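Local atomic coordinates of uncharacterized protein (Magnetospirillum magneticum AMB-1, PDB entry 5MU5), a protein that is probably a flagellin glycosyltransferase of the Maf family, attaching sugars to flagellin and taking part in the formation of the bacterial flagellum. Residues 551-556 / 589-594. Residues are numbered along the deposited sequence; the frame is centred on the assembly and turned at random.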
ATOM      1  N   VAL A 551     -16.652   8.295  16.363  1.00 47.95           N
ATOM      2  CA  VAL A 551     -17.201   7.638  17.530  1.00 50.23           C
ATOM      3  C   VAL A 551     -18.351   6.683  17.161  1.00 51.43           C
ATOM      4  O   VAL A 551     -18.506   5.616  17.760  1.00 53.13           O
ATOM      5  CB  VAL A 551     -17.632   8.694  18.540  1.00 52.48           C
ATOM      6  CG1 VAL A 551     -18.446   8.073  19.666  1.00 53.87           C
ATOM      7  CG2 VAL A 551     -16.386   9.397  19.075  1.00 53.91           C
ATOM      8  N   THR A 552     -19.140   7.073  16.168  1.00 49.93           N
ATOM      9  CA  THR A 552     -20.192   6.226  15.606  1.00 48.98           C
ATOM     10  C   THR A 552     -19.598   4.954  14.983  1.00 48.11           C
ATOM     11  O   THR A 552     -20.075   3.836  15.220  1.00 51.75           O
ATOM     12  CB  THR A 552     -20.992   7.031  14.551  1.00 48.86           C
ATOM     13  OG1 THR A 552     -21.705   8.084  15.214  1.00 48.32           O
ATOM     14  CG2 THR A 552     -21.984   6.154  13.789  1.00 49.36           C
ATOM     15  N   LEU A 553     -18.552   5.126  14.184  1.00 46.24           N
ATOM     16  CA  LEU A 553     -17.869   3.988  13.570  1.00 46.63           C
ATOM     17  C   LEU A 553     -17.293   3.037  14.635  1.00 45.74           C
ATOM     18  O   LEU A 553     -17.407   1.814  14.537  1.00 46.94           O
ATOM     19  CB  LEU A 553     -16.756   4.469  12.619  1.00 45.26           C
ATOM     20  CG  LEU A 553     -15.998   3.372  11.855  1.00 45.74           C
ATOM     21  CD1 LEU A 553     -16.937   2.407  11.129  1.00 46.35           C
ATOM     22  CD2 LEU A 553     -14.999   3.968  10.881  1.00 44.41           C
ATOM     23  N   LEU A 554     -16.661   3.614  15.643  1.00 44.76           N
ATOM     24  CA  LEU A 554     -16.069   2.837  16.712  1.00 44.47           C
ATOM     25  C   LEU A 554     -17.144   2.044  17.429  1.00 44.41           C
ATOM     26  O   LEU A 554     -16.945   0.876  17.744  1.00 41.39           O
ATOM     27  CB  LEU A 554     -15.358   3.758  17.697  1.00 44.10           C
ATOM     28  CG  LEU A 554     -14.056   4.374  17.189  1.00 45.55           C
ATOM     29  CD1 LEU A 554     -13.530   5.378  18.207  1.00 45.93           C
ATOM     30  CD2 LEU A 554     -13.024   3.288  16.922  1.00 45.32           C
ATOM     31  N   GLY A 555     -18.282   2.688  17.679  1.00 45.23           N
ATOM     32  CA  GLY A 555     -19.397   2.028  18.322  1.00 46.54           C
ATOM     33  C   GLY A 555     -19.848   0.819  17.525  1.00 47.18           C
ATOM     34  O   GLY A 555     -20.150  -0.229  18.098  1.00 48.51           O
ATOM     35  N   GLU A 556     -19.882   0.958  16.199  1.00 47.34           N
ATOM     36  CA  GLU A 556     -20.328  -0.136  15.321  1.00 49.27           C
ATOM     37  C   GLU A 556     -19.341  -1.317  15.330  1.00 46.50           C
ATOM     38  O   GLU A 556     -19.760  -2.472  15.252  1.00 46.43           O
ATOM     39  CB  GLU A 556     -20.604   0.379  13.890  1.00 53.31           C
ATOM     40  CG  GLU A 556     -21.852   1.264  13.796  1.00 58.04           C
ATOM     41  CD  GLU A 556     -22.005   2.010  12.464  1.00 66.09           C
ATOM     42  OE1 GLU A 556     -21.055   2.009  11.643  1.00 67.94           O
ATOM     43  OE2 GLU A 556     -23.085   2.620  12.233  1.00 69.56           O
ATOM     44  N   VAL A 589     -13.244   9.903   6.253  1.00 42.15           N
ATOM     45  CA  VAL A 589     -12.326  10.366   7.281  1.00 40.56           C
ATOM     46  C   VAL A 589     -12.351   9.428   8.496  1.00 41.81           C
ATOM     47  O   VAL A 589     -11.304   9.031   9.013  1.00 42.46           O
ATOM     48  CB  VAL A 589     -12.679  11.810   7.676  1.00 41.31           C
ATOM     49  CG1 VAL A 589     -11.970  12.249   8.940  1.00 41.14           C
ATOM     50  CG2 VAL A 589     -12.350  12.744   6.520  1.00 40.24           C
ATOM     51  N   ALA A 590     -13.545   9.069   8.955  1.00 44.46           N
ATOM     52  CA  ALA A 590     -13.683   8.147  10.084  1.00 45.04           C
ATOM     53  C   ALA A 590     -12.929   6.844   9.843  1.00 43.60           C
ATOM     54  O   ALA A 590     -12.214   6.356  10.707  1.00 43.48           O
ATOM     55  CB  ALA A 590     -15.150   7.859  10.355  1.00 45.10           C
ATOM     56  N   GLN A 591     -13.062   6.302   8.646  1.00 41.83           N
ATOM     57  CA  GLN A 591     -12.375   5.067   8.321  1.00 42.30           C
ATOM     58  C   GLN A 591     -10.864   5.214   8.308  1.00 40.16           C
ATOM     59  O   GLN A 591     -10.148   4.323   8.744  1.00 38.73           O
ATOM     60  CB  GLN A 591     -12.850   4.550   6.978  1.00 41.36           C
ATOM     61  CG  GLN A 591     -14.200   3.905   7.064  1.00 43.21           C
ATOM     62  CD  GLN A 591     -14.752   3.586   5.701  1.00 46.96           C
ATOM     63  OE1 GLN A 591     -14.555   4.344   4.748  1.00 44.92           O
ATOM     64  NE2 GLN A 591     -15.462   2.460   5.596  1.00 48.36           N
ATOM     65  N   PHE A 592     -10.376   6.314   7.758  1.00 40.06           N
ATOM     66  CA  PHE A 592      -8.949   6.565   7.783  1.00 40.20           C
ATOM     67  C   PHE A 592      -8.449   6.687   9.198  1.00 36.91           C
ATOM     68  O   PHE A 592      -7.359   6.235   9.503  1.00 39.14           O
ATOM     69  CB  PHE A 592      -8.576   7.843   7.049  1.00 40.98           C
ATOM     70  CG  PHE A 592      -8.382   7.661   5.589  1.00 41.56           C
ATOM     71  CD1 PHE A 592      -7.360   6.866   5.124  1.00 44.03           C
ATOM     72  CD2 PHE A 592      -9.201   8.313   4.681  1.00 43.80           C
ATOM     73  CE1 PHE A 592      -7.161   6.702   3.773  1.00 45.22           C
ATOM     74  CE2 PHE A 592      -9.015   8.163   3.330  1.00 43.74           C
ATOM     75  CZ  PHE A 592      -7.992   7.356   2.874  1.00 47.23           C
ATOM     76  N   PHE A 593      -9.225   7.318  10.056  1.00 36.18           N
ATOM     77  CA  PHE A 593      -8.791   7.502  11.445  1.00 37.99           C
ATOM     78  C   PHE A 593      -8.564   6.225  12.226  1.00 38.96           C
ATOM     79  O   PHE A 593      -7.580   6.119  12.935  1.00 42.44           O
ATOM     80  CB  PHE A 593      -9.749   8.408  12.211  1.00 38.11           C
ATOM     81  CG  PHE A 593      -9.259   9.802  12.339  1.00 41.41           C
ATOM     82  CD1 PHE A 593      -9.246  10.643  11.254  1.00 42.24           C
ATOM     83  CD2 PHE A 593      -8.797  10.274  13.562  1.00 45.22           C
ATOM     84  CE1 PHE A 593      -8.775  11.934  11.375  1.00 43.77           C
ATOM     85  CE2 PHE A 593      -8.311  11.561  13.682  1.00 45.23           C
ATOM     86  CZ  PHE A 593      -8.310  12.393  12.589  1.00 42.86           C
ATOM     87  N   VAL A 594      -9.447   5.249  12.067  1.00 39.75           N
ATOM     88  CA  VAL A 594      -9.448   4.082  12.937  1.00 39.59           C
ATOM     89  C   VAL A 594      -9.091   2.732  12.325  1.00 42.73           C
ATOM     90  O   VAL A 594      -8.688   1.829  13.063  1.00 48.31           O
ATOM     91  CB  VAL A 594     -10.818   3.940  13.629  1.00 40.83           C
ATOM     92  CG1 VAL A 594     -11.134   5.204  14.411  1.00 41.52           C
ATOM     93  CG2 VAL A 594     -11.937   3.619  12.638  1.00 38.61           C
TER
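In the helical bundle domain of this Maf glycosyltransferase, Leu-553 and Leu-554 of helix 546-564 pack on Ala-590, Gln-591 and Val-594 at the start of helix 589-609. The two short segments cross at -62°, with their axes 9.6 Å apart. Leu-553 makes the larger share of the contact, through CD2. Its CG lies anti to the backbone N (chi1 -177°), which sends the end of the side chain toward the second helix, CD2 foremost. There Leu-553 CD2 sits 3.9 Å from Ala-590 CB. Leu-553 CD2 is also 3.9 Å from Gln-591 CG, a methylene of that side chain. The nearest partner of Leu-553 CD2 is Val-594 CG2, at 3.5 Å; these two side chains run past each other in opposite senses. The other branch of Val-594 serves the second leucine: CG1 meets Leu-554 CD2 at 3.7 Å. Val-594 thus divides its two methyls between neighbouring leucines. With both of its branches gone, an alanine in place of this valine is likely to leave a gap beside the two leucine CD2 methyls and let them shift. Leu-554 also touches Ile-633 and Thr-637 of helix 618-646, and Ile-550 adds to the cover over Ala-590 and Val-594. The amide of Gln-591 is bound outside the two segments: OE1 accepts from Thr-588 N and NE2 donates to Met-578 O. No hydrogen bond joins the two segments, so this buried contact rests on apolar packing.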